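Local coordinates for hexapeptide transferase family protein (Anaplasma phagocytophilum, PDB 3IXC), which adopts a trimeric left-handed beta-helix of the gamma-carbonic anhydrase-like type, binds magnesium ions and may act as a transferase, at residues T79-Q82 / D83-V87; A46-I49 / G50-I54; S125-M128 / D129-M133. One frame throughout, in Å; residues are numbered along the deposited sequence. Where two conformers were deposited one is given.

Interaction 1 of 3, residues T79-Q82 / D83-V87; sequences TNIQ and DNTVV
A type II beta turn from Q82 to T85 forms this corner of the left-handed parallel beta-helix, where the chain leaves strand 80-81 and bends toward strand 86-87. T85 N closes the turn, donating to Q82 O over 3.3 Å in the carbonyl plane and on a lone pair (N-H...O 149°). T85 OG1 also lies close to that oxygen and takes a hydrogen bond from C108 N of the next coil. On the inner side of the turn, I81 CG2 meets T85 CG2 at 3.6 Å, the side chains crossing at about a right angle. Extended beyond CG, the Q82 side chain runs back alongside the strand, and its NE2 donates to N80 OD1 at 3.0 Å in a nearly straight bond (167°). N80 OD1 lies in the amide plane of Q82, while the donor is tilted 33° from the N80 carbonyl plane. D83 N is buried without a partner, whereas D83 OD2 is hydrogen-bonded to ND1 of H106, a residue seen to bind magnesium, probably helping to orient that imidazole, and forms a salt bridge with R67 of the second subunit. The corner lies between neighbouring coils, I81 packing on I60 of strand 59-60 and I104 of strand 103-104.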
# COMPACT_ATOMS: atom_id res chain seq x y z
N THR A 79 11.71 -17.58 0.30
CA THR A 79 10.45 -16.84 0.26
C THR A 79 10.66 -15.39 -0.18
O THR A 79 11.62 -14.74 0.24
CB THR A 79 9.75 -16.93 1.63
OG1 THR A 79 9.21 -18.25 1.77
CG2 THR A 79 8.61 -15.90 1.79
N ASN A 80 9.75 -14.91 -1.03
CA ASN A 80 9.76 -13.49 -1.42
C ASN A 80 8.57 -12.76 -0.82
O ASN A 80 7.44 -13.27 -0.80
CB ASN A 80 9.83 -13.33 -2.95
CG ASN A 80 8.62 -13.91 -3.66
OD1 ASN A 80 7.62 -13.22 -3.86
ND2 ASN A 80 8.71 -15.17 -4.05
N ILE A 81 8.84 -11.58 -0.26
CA ILE A 81 7.78 -10.71 0.24
C ILE A 81 7.91 -9.41 -0.53
O ILE A 81 8.83 -8.62 -0.29
CB ILE A 81 7.88 -10.50 1.76
CG1 ILE A 81 7.92 -11.86 2.48
CG2 ILE A 81 6.70 -9.63 2.24
CD1 ILE A 81 7.99 -11.78 4.00
N GLN A 82 6.99 -9.20 -1.45
CA GLN A 82 7.16 -8.16 -2.48
C GLN A 82 6.81 -6.76 -1.97
O GLN A 82 6.37 -6.57 -0.83
CB GLN A 82 6.37 -8.54 -3.73
CG GLN A 82 6.94 -9.77 -4.42
CD GLN A 82 6.06 -10.26 -5.54
OE1 GLN A 82 5.35 -9.47 -6.18
NE2 GLN A 82 6.10 -11.57 -5.80
N ASP A 83 7.04 -5.79 -2.85
CA ASP A 83 7.18 -4.38 -2.49
C ASP A 83 5.99 -3.80 -1.76
O ASP A 83 4.84 -4.07 -2.12
CB ASP A 83 7.45 -3.54 -3.75
CG ASP A 83 8.33 -4.27 -4.74
OD1 ASP A 83 9.51 -3.90 -4.90
OD2 ASP A 83 7.83 -5.25 -5.35
N ASN A 84 6.29 -3.00 -0.73
CA ASN A 84 5.28 -2.27 0.04
C ASN A 84 4.32 -3.16 0.84
O ASN A 84 3.31 -2.68 1.32
CB ASN A 84 4.50 -1.28 -0.86
CG ASN A 84 5.32 -0.04 -1.21
OD1 ASN A 84 6.47 0.09 -0.78
ND2 ASN A 84 4.73 0.88 -1.96
N THR A 85 4.65 -4.45 0.99
CA THR A 85 3.88 -5.32 1.89
C THR A 85 4.17 -4.97 3.36
O THR A 85 5.28 -4.59 3.71
CB THR A 85 4.19 -6.79 1.59
OG1 THR A 85 3.59 -7.12 0.34
CG2 THR A 85 3.63 -7.73 2.67
N VAL A 86 3.15 -5.09 4.21
CA VAL A 86 3.29 -4.87 5.64
C VAL A 86 2.94 -6.17 6.36
O VAL A 86 1.92 -6.79 6.06
CB VAL A 86 2.36 -3.73 6.14
CG1 VAL A 86 2.48 -3.57 7.67
CG2 VAL A 86 2.72 -2.42 5.44
N VAL A 87 3.82 -6.58 7.27
CA VAL A 87 3.56 -7.76 8.10
C VAL A 87 3.62 -7.33 9.56
O VAL A 87 4.61 -6.73 10.00
CB VAL A 87 4.61 -8.88 7.85
CG1 VAL A 87 4.29 -10.12 8.70
CG2 VAL A 87 4.66 -9.25 6.36

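Interaction 2 of 3, residues A46-I49 / G50-I54; sequences ARII and GDVCI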
# COMPACT_ATOMS: atom_id res chain seq x y z
N ALA A 46 13.70 -1.33 2.92
CA ALA A 46 12.86 -2.20 3.74
C ALA A 46 13.09 -1.87 5.21
O ALA A 46 14.11 -1.29 5.56
CB ALA A 46 13.17 -3.68 3.47
N ARG A 47 12.13 -2.22 6.06
CA ARG A 47 12.27 -2.02 7.50
C ARG A 47 11.87 -3.31 8.18
O ARG A 47 10.76 -3.82 7.99
CB ARG A 47 11.45 -0.82 7.99
CG ARG A 47 11.98 0.55 7.53
CD ARG A 47 13.33 0.89 8.16
NE ARG A 47 13.86 2.19 7.74
CZ ARG A 47 14.66 2.39 6.68
NH1 ARG A 47 15.02 1.38 5.90
NH2 ARG A 47 15.09 3.62 6.41
N ILE A 48 12.82 -3.86 8.94
CA ILE A 48 12.63 -5.13 9.63
C ILE A 48 12.90 -4.87 11.11
O ILE A 48 14.02 -4.51 11.49
CB ILE A 48 13.56 -6.22 9.07
CG1 ILE A 48 13.37 -6.36 7.56
CG2 ILE A 48 13.30 -7.56 9.74
CD1 ILE A 48 14.30 -7.37 6.92
N ILE A 49 11.86 -5.01 11.92
CA ILE A 49 11.91 -4.56 13.31
C ILE A 49 11.71 -5.70 14.29
O ILE A 49 10.76 -6.48 14.18
CB ILE A 49 10.81 -3.47 13.58
CG1 ILE A 49 10.93 -2.29 12.60
CG2 ILE A 49 10.88 -2.98 15.04
CD1 ILE A 49 9.89 -2.31 11.48
N GLY A 50 12.61 -5.78 15.27
CA GLY A 50 12.43 -6.69 16.39
C GLY A 50 12.60 -8.17 16.10
O GLY A 50 13.59 -8.60 15.51
N ASP A 51 11.62 -8.95 16.54
CA ASP A 51 11.74 -10.40 16.56
C ASP A 51 11.35 -10.98 15.21
O ASP A 51 10.25 -11.49 15.02
CB ASP A 51 10.86 -10.98 17.67
CG ASP A 51 11.20 -12.42 18.02
OD1 ASP A 51 12.06 -13.05 17.36
OD2 ASP A 51 10.59 -12.93 18.98
N VAL A 52 12.28 -10.89 14.26
CA VAL A 52 12.02 -11.36 12.90
C VAL A 52 13.20 -12.21 12.46
O VAL A 52 14.35 -11.82 12.65
CB VAL A 52 11.86 -10.18 11.91
CG1 VAL A 52 11.60 -10.69 10.49
CG2 VAL A 52 10.74 -9.23 12.34
N CYS A 53 12.90 -13.38 11.90
CA CYS A 53 13.91 -14.28 11.35
C CYS A 53 13.69 -14.45 9.86
O CYS A 53 12.58 -14.77 9.43
CB CYS A 53 13.86 -15.65 12.03
SG CYS A 53 14.43 -15.64 13.73
N ILE A 54 14.75 -14.24 9.08
CA ILE A 54 14.70 -14.29 7.61
C ILE A 54 15.65 -15.40 7.12
O ILE A 54 16.86 -15.32 7.37
CB ILE A 54 15.15 -12.94 6.98
CG1 ILE A 54 14.36 -11.75 7.53
CG2 ILE A 54 15.05 -12.99 5.45
CD1 ILE A 54 12.91 -11.73 7.11
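I48, with chi1 -55°, holds CG2 opposite the backbone N, while V52, with chi1 180°, places CG1 in the same relation to its own N; these two methyls meet at 3.6 Å. The side chains cross at about a right angle, and V52 CB lies 3.7 Å from I48 CG2. The other V52 branch, CG2, rests against the backbone, 3.3 Å from I49 O. Farther into the interior, I48 CD1 and I54 CG1 are 4.4 Å apart, a loose apolar contact that depends on which of the deposited conformers each residue takes. I48, V52 and I54 line the inside of a corner in the left-handed parallel beta-helix: strand 47-49 lies on one face of the prism and strand 52-54 on the next, their directions 125° apart. Between them the chain bends at G50, whose positive phi suits glycine, and at D51, the centre of an inverse gamma turn in which V52 N makes a weak 2.9 Å bond to G50 O. On the outer face, R47 curls back so that NH1 donates to A46 O at 2.8 Å, approaching from above the carbonyl plane. V52 also packs on L66 and I73 of the following coil, I48 on L26 of the preceding one, and I49 on Y190 of the third subunit.

Interaction 3 of 3, residues S125-M128 / D129-M133; sequences SIVM and DRAVM
The 125-128 segment meets 129-133 through V127 and M128, and its earlier residues fix it to the coils around it. S125 leads in with OG hydrogen-bonded both to G122 O and to S143 N, so the hydroxyl ties its own coil to the next one. I126 then packs between I109 and L144 of the flanking strands, and also against M123 of the third subunit. V127 makes the apolar part of the corner. With chi1 -177°, its CG1 stands opposite the backbone N and reaches across the bend to A131 CB at 3.7 Å, while L110 and L145 sandwich the valine from the adjacent coils. M128 supplies the polar part: its carbonyl oxygen accepts a bond from A131 N at 3.1 Å. That bond is fairly straight (158°), with the donor tilted 31° from the carbonyl plane. A131 CB lies 3.3 Å from M128 O, so A131 meets this carbonyl with its N-H as donor and its methyl in van der Waals contact. The M128 side chain, bent at its second and third torsions in one of its two conformers, leads away from the turn toward R147 of its own chain and M123 of the third subunit. Beyond the bend, D129 packs on H111, a magnesium ligand, and has a long, weak ion pair with R147. R130 occupies the exposed outer position of the turn with a positive phi. M133, past the corner, packs on L145 and V151. M128 to A131 is a type II beta turn, and with a small residue folded inward just after it, it makes one of the corners that join successive faces of the left-handed parallel beta-helix of hexapeptide-repeat proteins.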
# COMPACT_ATOMS: atom_id res chain seq x y z
N SER A 125 -3.49 -8.43 -1.43
CA SER A 125 -4.33 -9.23 -0.53
C SER A 125 -4.09 -8.90 0.94
O SER A 125 -3.02 -8.41 1.31
CB SER A 125 -4.11 -10.73 -0.75
OG SER A 125 -4.54 -11.12 -2.05
N ILE A 126 -5.09 -9.19 1.76
CA ILE A 126 -5.04 -8.98 3.20
C ILE A 126 -5.31 -10.34 3.83
O ILE A 126 -6.29 -10.99 3.48
CB ILE A 126 -6.10 -7.96 3.67
CG1 ILE A 126 -5.90 -6.60 2.99
CG2 ILE A 126 -6.08 -7.83 5.21
CD1 ILE A 126 -7.02 -5.59 3.28
N VAL A 127 -4.43 -10.76 4.74
CA VAL A 127 -4.61 -12.04 5.45
C VAL A 127 -4.70 -11.69 6.93
O VAL A 127 -3.75 -11.14 7.51
CB VAL A 127 -3.45 -13.03 5.18
CG1 VAL A 127 -3.70 -14.36 5.88
CG2 VAL A 127 -3.30 -13.26 3.67
N MET A 128 -5.83 -12.03 7.54
CA MET A 128 -6.16 -11.60 8.91
C MET A 128 -5.66 -12.56 9.98
O MET A 128 -5.25 -13.69 9.67
CB MET A 128 -7.68 -11.40 9.06
CG MET A 128 -8.31 -10.40 8.08
SD MET A 128 -8.03 -8.66 8.45
CE MET A 128 -8.97 -8.47 9.96
N ASP A 129 -5.72 -12.11 11.23
CA ASP A 129 -5.30 -12.89 12.40
C ASP A 129 -5.85 -14.30 12.38
O ASP A 129 -7.04 -14.51 12.13
CB ASP A 129 -5.72 -12.19 13.70
CG ASP A 129 -4.76 -11.08 14.14
OD1 ASP A 129 -3.69 -10.90 13.53
OD2 ASP A 129 -5.07 -10.40 15.14
N ARG A 130 -4.98 -15.27 12.63
CA ARG A 130 -5.37 -16.68 12.78
C ARG A 130 -5.73 -17.38 11.47
O ARG A 130 -5.99 -18.58 11.47
CB ARG A 130 -6.49 -16.87 13.83
CG ARG A 130 -6.11 -16.46 15.25
CD ARG A 130 -7.24 -16.74 16.25
NE ARG A 130 -8.32 -15.75 16.15
CZ ARG A 130 -9.48 -15.94 15.54
NH1 ARG A 130 -9.75 -17.10 14.95
NH2 ARG A 130 -10.39 -14.97 15.52
N ALA A 131 -5.73 -16.66 10.34
CA ALA A 131 -5.92 -17.33 9.06
C ALA A 131 -4.74 -18.26 8.77
O ALA A 131 -3.62 -18.03 9.23
CB ALA A 131 -6.11 -16.32 7.92
N VAL A 132 -5.01 -19.33 8.04
CA VAL A 132 -3.98 -20.32 7.69
C VAL A 132 -4.08 -20.61 6.21
O VAL A 132 -5.17 -20.85 5.69
CB VAL A 132 -4.17 -21.65 8.48
CG1 VAL A 132 -3.17 -22.72 8.00
CG2 VAL A 132 -4.02 -21.41 9.98
N MET A 133 -2.94 -20.58 5.53
CA MET A 133 -2.85 -21.18 4.20
C MET A 133 -2.01 -22.44 4.33
O MET A 133 -0.86 -22.39 4.79
CB MET A 133 -2.24 -20.20 3.19
CG MET A 133 -3.16 -19.02 2.89
SD MET A 133 -2.50 -17.92 1.64
CE MET A 133 -2.60 -18.96 0.18

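In the fold
The three contacts are corners met in series along the chain, interaction 2 first, then interaction 1 and interaction 3. Interactions 2 and 3 share one edge of the prism, joining the sheet of 47-49 and 126-127 to that of 52-54 and 132-133; interaction 1 lies on another, where 80-81 gives way to 86-87. None touches another: the centre of 79-87 is about 12 Å from that of 46-54 and about 14 Å from that of 125-133. All adjoin the third subunit. The Q82 side chain lies about 4 Å from a bound magnesium ion. H88 and H111 bind a magnesium ion; H106, which D83 holds, is also a magnesium ligand, though no ion is bound to it in this chain.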